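Local structure of glycosyl transferase family 9 (Veillonella parvula, 3TOV) at residues A[164-176]-A[244-258]. The protein probably transfers a sugar, such as a heptose, from a nucleotide-activated donor to an acceptor. Residues are numbered along the deposited sequence; the frame is centred on the assembly and turned at random.
Sequences ICEEWRCQAQEFY and IVATGKFQLGPLAAA
Trp168 lays one face of its indole over the first turn of helix 252-258. Gly253 CA sits 3.5 Å from the centroid of the six-membered ring, only 3° off its normal, a CH-pi contact that places the glycine almost exactly over the ring centre. Pro254 CD makes a second, less centred CH-pi contact with the five-membered ring, 3.7 Å from its centroid, and the pyrrolidine is met again on its CG by Gln171 OE1. With CG beside the backbone N, the indole reaches back toward the helix start, where Cys165 SG lies over its other face. A leucine in place of Trp168 would probably leave Gly253 CA and Pro254 CD without their flat aromatic cover and open a gap beneath Cys165 SG. Close packing of the axes, 8.0 Å apart and crossing at -61°, is consistent with the small residues at the crossing, Gly253 and the alanines: Ala257 CB fits between Trp168 O and Ile164 CD1, 3.6 Å from the latter, and Ala172 CB rests on the backbone at Ala257 and Ala258. These helices belong to the half of the GT-B fold built on the parallel sheet that includes strand 244-245, a Rossmann-like arrangement in which helix 252-258 follows that edge strand. Further along, Phe175 turns its CG anti to the backbone N, directing the ring toward the loop that joins strand 244-245 to helix 252-258. The edge of Phe250 meets its face in a T-shaped pair, centroids 5.0 Å apart and planes at 70°, while Ile244 CG2 reaches Phe175 CZ at 3.5 Å. Tyr176 OH donates to Ala258 O at 2.5 Å, approaching from above the carbonyl plane. In the outer shell, Gln171 NE2 bonds Glu167 OE2 at 3.2 Å, which probably helps to hold the amide beside Pro254; Tyr55 meets Trp168 edge-to-face, and the rings of His179 and Phe175 meet.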
loop_
_atom_site.group_PDB
_atom_site.type_symbol
_atom_site.label_atom_id
_atom_site.label_comp_id
_atom_site.label_asym_id
_atom_site.label_seq_id
_atom_site.Cartn_x
_atom_site.Cartn_y
_atom_site.Cartn_z
ATOM N N ILE A 164 -7.627 0.749 11.936
ATOM C CA ILE A 164 -6.770 1.285 12.992
ATOM C C ILE A 164 -7.528 1.256 14.308
ATOM O O ILE A 164 -8.741 1.447 14.336
ATOM C CB ILE A 164 -6.266 2.733 12.705
ATOM C CG1 ILE A 164 -7.371 3.764 12.952
ATOM C CG2 ILE A 164 -5.698 2.859 11.297
ATOM C CD1 ILE A 164 -6.956 5.175 12.617
ATOM N N CYS A 165 -6.819 1.004 15.399
ATOM C CA CYS A 165 -7.480 0.891 16.689
ATOM C C CYS A 165 -7.341 2.156 17.523
ATOM O O CYS A 165 -6.655 3.111 17.142
ATOM C CB CYS A 165 -6.932 -0.297 17.473
ATOM S SG CYS A 165 -5.302 -0.005 18.175
ATOM N N GLU A 166 -7.991 2.138 18.680
ATOM C CA GLU A 166 -7.999 3.276 19.587
ATOM C C GLU A 166 -6.601 3.788 19.917
ATOM O O GLU A 166 -6.289 4.960 19.697
ATOM C CB GLU A 166 -8.727 2.909 20.879
ATOM C CG GLU A 166 -8.835 4.062 21.849
ATOM C CD GLU A 166 -9.346 5.317 21.173
ATOM O OE1 GLU A 166 -10.208 5.195 20.271
ATOM O OE2 GLU A 166 -8.875 6.421 21.531
ATOM N N GLU A 167 -5.767 2.902 20.451
ATOM C CA GLU A 167 -4.446 3.282 20.933
ATOM C C GLU A 167 -3.663 4.066 19.883
ATOM O O GLU A 167 -2.827 4.902 20.222
ATOM C CB GLU A 167 -3.662 2.046 21.380
ATOM C CG GLU A 167 -2.746 2.284 22.581
ATOM C CD GLU A 167 -1.268 2.167 22.234
ATOM O OE1 GLU A 167 -0.770 1.024 22.110
ATOM O OE2 GLU A 167 -0.605 3.216 22.088
ATOM N N TRP A 168 -3.945 3.803 18.610
ATOM C CA TRP A 168 -3.253 4.481 17.521
ATOM C C TRP A 168 -3.823 5.862 17.267
ATOM O O TRP A 168 -3.076 6.810 17.063
ATOM C CB TRP A 168 -3.310 3.647 16.253
ATOM C CG TRP A 168 -2.568 2.378 16.387
ATOM C CD1 TRP A 168 -1.556 2.115 17.258
ATOM C CD2 TRP A 168 -2.780 1.177 15.640
ATOM N NE1 TRP A 168 -1.116 0.825 17.096
ATOM C CE2 TRP A 168 -1.853 0.227 16.108
ATOM C CE3 TRP A 168 -3.659 0.815 14.617
ATOM C CZ2 TRP A 168 -1.780 -1.061 15.589
ATOM C CZ3 TRP A 168 -3.583 -0.463 14.103
ATOM C CH2 TRP A 168 -2.651 -1.385 14.590
ATOM N N ARG A 169 -5.145 5.978 17.282
ATOM C CA ARG A 169 -5.778 7.284 17.193
ATOM C C ARG A 169 -5.142 8.241 18.187
ATOM O O ARG A 169 -4.950 9.423 17.891
ATOM C CB ARG A 169 -7.268 7.172 17.490
ATOM C CG ARG A 169 -7.901 5.963 16.856
ATOM C CD ARG A 169 -8.857 6.312 15.729
ATOM N NE ARG A 169 -9.418 5.091 15.161
ATOM C CZ ARG A 169 -10.185 4.238 15.839
ATOM N NH1 ARG A 169 -10.493 4.477 17.112
ATOM N NH2 ARG A 169 -10.649 3.143 15.248
ATOM N N CYS A 170 -4.815 7.717 19.368
ATOM C CA CYS A 170 -4.226 8.525 20.436
ATOM C C CYS A 170 -2.764 8.884 20.194
ATOM O O CYS A 170 -2.399 10.056 20.252
ATOM C CB CYS A 170 -4.408 7.848 21.790
ATOM S SG CYS A 170 -6.145 7.649 22.207
ATOM N N GLN A 171 -1.927 7.889 19.920
ATOM C CA GLN A 171 -0.542 8.185 19.590
ATOM C C GLN A 171 -0.510 9.340 18.615
ATOM O O GLN A 171 0.338 10.222 18.721
ATOM C CB GLN A 171 0.156 6.993 18.955
ATOM C CG GLN A 171 0.644 5.945 19.926
ATOM C CD GLN A 171 1.474 4.875 19.227
ATOM O OE1 GLN A 171 2.368 5.185 18.427
ATOM N NE2 GLN A 171 1.167 3.608 19.510
ATOM N N ALA A 172 -1.439 9.330 17.661
ATOM C CA ALA A 172 -1.464 10.362 16.630
ATOM C C ALA A 172 -2.119 11.639 17.128
ATOM O O ALA A 172 -1.656 12.729 16.811
ATOM C CB ALA A 172 -2.138 9.863 15.365
ATOM N N GLN A 173 -3.185 11.519 17.910
ATOM C CA GLN A 173 -3.837 12.716 18.413
ATOM C C GLN A 173 -2.881 13.561 19.261
ATOM O O GLN A 173 -2.779 14.779 19.087
ATOM C CB GLN A 173 -5.119 12.396 19.186
ATOM C CG GLN A 173 -5.738 13.626 19.854
ATOM C CD GLN A 173 -5.616 14.916 19.010
ATOM O OE1 GLN A 173 -5.608 14.882 17.771
ATOM N NE2 GLN A 173 -5.514 16.058 19.693
ATOM N N GLU A 174 -2.172 12.922 20.179
ATOM C CA GLU A 174 -1.225 13.668 20.989
ATOM C C GLU A 174 -0.200 14.309 20.071
ATOM O O GLU A 174 -0.164 15.522 19.938
ATOM C CB GLU A 174 -0.558 12.781 22.043
ATOM C CG GLU A 174 0.157 11.569 21.484
ATOM C CD GLU A 174 1.177 10.997 22.448
ATOM O OE1 GLU A 174 2.172 10.410 21.967
ATOM O OE2 GLU A 174 0.987 11.134 23.679
ATOM N N PHE A 175 0.611 13.491 19.415
ATOM C CA PHE A 175 1.619 13.998 18.491
ATOM C C PHE A 175 1.159 15.234 17.743
ATOM O O PHE A 175 1.866 16.235 17.702
ATOM C CB PHE A 175 1.997 12.924 17.480
ATOM C CG PHE A 175 2.876 13.419 16.358
ATOM C CD1 PHE A 175 4.260 13.348 16.460
ATOM C CD2 PHE A 175 2.315 13.915 15.181
ATOM C CE1 PHE A 175 5.074 13.770 15.423
ATOM C CE2 PHE A 175 3.119 14.343 14.134
ATOM C CZ PHE A 175 4.498 14.274 14.251
ATOM N N TYR A 176 -0.022 15.153 17.140
ATOM C CA TYR A 176 -0.545 16.255 16.353
ATOM C C TYR A 176 -0.885 17.437 17.234
ATOM O O TYR A 176 -0.484 18.570 16.946
ATOM C CB TYR A 176 -1.776 15.825 15.556
ATOM C CG TYR A 176 -1.445 15.187 14.231
ATOM C CD1 TYR A 176 -0.370 15.633 13.464
ATOM C CD2 TYR A 176 -2.196 14.126 13.751
ATOM C CE1 TYR A 176 -0.060 15.040 12.249
ATOM C CE2 TYR A 176 -1.900 13.525 12.537
ATOM C CZ TYR A 176 -0.835 13.981 11.789
ATOM O OH TYR A 176 -0.563 13.361 10.588
ATOM N N ILE A 244 5.419 20.023 10.106
ATOM C CA ILE A 244 5.476 19.029 11.166
ATOM C C ILE A 244 6.326 17.910 10.624
ATOM O O ILE A 244 6.237 17.597 9.434
ATOM C CB ILE A 244 4.098 18.460 11.519
ATOM C CG1 ILE A 244 3.147 19.585 11.941
ATOM C CG2 ILE A 244 4.240 17.399 12.620
ATOM C CD1 ILE A 244 1.692 19.175 12.064
ATOM N N VAL A 245 7.158 17.314 11.476
ATOM C CA VAL A 245 7.986 16.193 11.042
ATOM C C VAL A 245 7.557 14.875 11.690
ATOM O O VAL A 245 7.707 14.700 12.893
ATOM C CB VAL A 245 9.484 16.450 11.275
ATOM C CG1 VAL A 245 10.297 15.334 10.644
ATOM C CG2 VAL A 245 9.891 17.803 10.707
ATOM N N ALA A 246 7.012 13.961 10.883
ATOM C CA ALA A 246 6.545 12.661 11.369
ATOM C C ALA A 246 7.420 11.517 10.865
ATOM O O ALA A 246 7.116 10.334 11.076
ATOM C CB ALA A 246 5.108 12.434 10.984
ATOM N N THR A 247 8.514 11.884 10.204
ATOM C CA THR A 247 9.473 10.917 9.689
ATOM C C THR A 247 9.996 10.028 10.802
ATOM O O THR A 247 10.107 10.459 11.929
ATOM C CB THR A 247 10.656 11.621 9.034
ATOM O OG1 THR A 247 10.162 12.622 8.141
ATOM C CG2 THR A 247 11.499 10.627 8.254
ATOM N N GLY A 248 10.306 8.784 10.477
ATOM C CA GLY A 248 10.745 7.826 11.470
ATOM C C GLY A 248 10.120 7.983 12.846
ATOM O O GLY A 248 10.673 7.506 13.838
ATOM N N LYS A 249 8.969 8.641 12.909
ATOM C CA LYS A 249 8.322 8.913 14.184
ATOM C C LYS A 249 7.099 8.046 14.408
ATOM O O LYS A 249 6.409 8.242 15.398
ATOM C CB LYS A 249 7.902 10.388 14.267
ATOM C CG LYS A 249 8.842 11.321 15.048
ATOM C CD LYS A 249 8.744 11.077 16.540
ATOM C CE LYS A 249 9.351 12.221 17.321
ATOM N NZ LYS A 249 8.365 12.824 18.272
ATOM N N PHE A 250 6.811 7.111 13.494
ATOM C CA PHE A 250 5.644 6.216 13.636
ATOM C C PHE A 250 5.864 4.801 13.162
ATOM O O PHE A 250 6.591 4.554 12.211
ATOM C CB PHE A 250 4.432 6.752 12.881
ATOM C CG PHE A 250 3.796 7.919 13.531
ATOM C CD1 PHE A 250 3.037 7.754 14.671
ATOM C CD2 PHE A 250 3.958 9.189 13.011
ATOM C CE1 PHE A 250 2.447 8.840 15.292
ATOM C CE2 PHE A 250 3.364 10.274 13.624
ATOM C CZ PHE A 250 2.611 10.095 14.777
ATOM N N GLN A 251 5.195 3.871 13.826
ATOM C CA GLN A 251 5.098 2.509 13.345
ATOM C C GLN A 251 3.895 2.462 12.409
ATOM O O GLN A 251 3.155 3.449 12.318
ATOM C CB GLN A 251 4.901 1.565 14.517
ATOM C CG GLN A 251 6.105 1.439 15.416
ATOM C CD GLN A 251 5.990 0.245 16.355
ATOM O OE1 GLN A 251 4.882 -0.180 16.706
ATOM N NE2 GLN A 251 7.137 -0.309 16.757
ATOM N N LEU A 252 3.679 1.337 11.727
ATOM C CA LEU A 252 2.675 1.316 10.653
ATOM C C LEU A 252 1.239 1.579 11.123
ATOM O O LEU A 252 0.539 2.426 10.549
ATOM C CB LEU A 252 2.762 0.043 9.827
ATOM C CG LEU A 252 4.065 -0.160 9.051
ATOM C CD1 LEU A 252 4.145 -1.596 8.509
ATOM C CD2 LEU A 252 4.246 0.874 7.940
ATOM N N GLY A 253 0.799 0.871 12.162
ATOM C CA GLY A 253 -0.511 1.138 12.739
ATOM C C GLY A 253 -0.702 2.616 13.065
ATOM O O GLY A 253 -1.652 3.256 12.610
ATOM N N PRO A 254 0.201 3.167 13.884
ATOM C CA PRO A 254 0.180 4.599 14.165
ATOM C C PRO A 254 0.237 5.430 12.895
ATOM O O PRO A 254 -0.431 6.467 12.801
ATOM C CB PRO A 254 1.453 4.791 14.972
ATOM C CG PRO A 254 1.600 3.491 15.706
ATOM C CD PRO A 254 1.142 2.443 14.761
ATOM N N LEU A 255 1.023 4.985 11.922
ATOM C CA LEU A 255 1.216 5.779 10.703
ATOM C C LEU A 255 -0.095 6.055 9.966
ATOM O O LEU A 255 -0.366 7.186 9.573
ATOM C CB LEU A 255 2.222 5.124 9.758
ATOM C CG LEU A 255 2.398 5.932 8.478
ATOM C CD1 LEU A 255 2.538 7.391 8.843
ATOM C CD2 LEU A 255 3.590 5.452 7.665
ATOM N N ALA A 256 -0.889 5.010 9.770
ATOM C CA ALA A 256 -2.213 5.156 9.197
ATOM C C ALA A 256 -3.021 6.174 9.996
ATOM O O ALA A 256 -3.652 7.062 9.426
ATOM C CB ALA A 256 -2.916 3.813 9.175
ATOM N N ALA A 257 -2.991 6.050 11.318
ATOM C CA ALA A 257 -3.803 6.901 12.182
ATOM C C ALA A 257 -3.362 8.353 12.041
ATOM O O ALA A 257 -4.184 9.280 12.073
ATOM C CB ALA A 257 -3.714 6.431 13.632
ATOM N N ALA A 258 -2.055 8.531 11.865
ATOM C CA ALA A 258 -1.471 9.831 11.558
ATOM C C ALA A 258 -1.871 10.332 10.166
ATOM O O ALA A 258 -2.141 11.518 9.983
ATOM C CB ALA A 258 0.036 9.752 11.666
#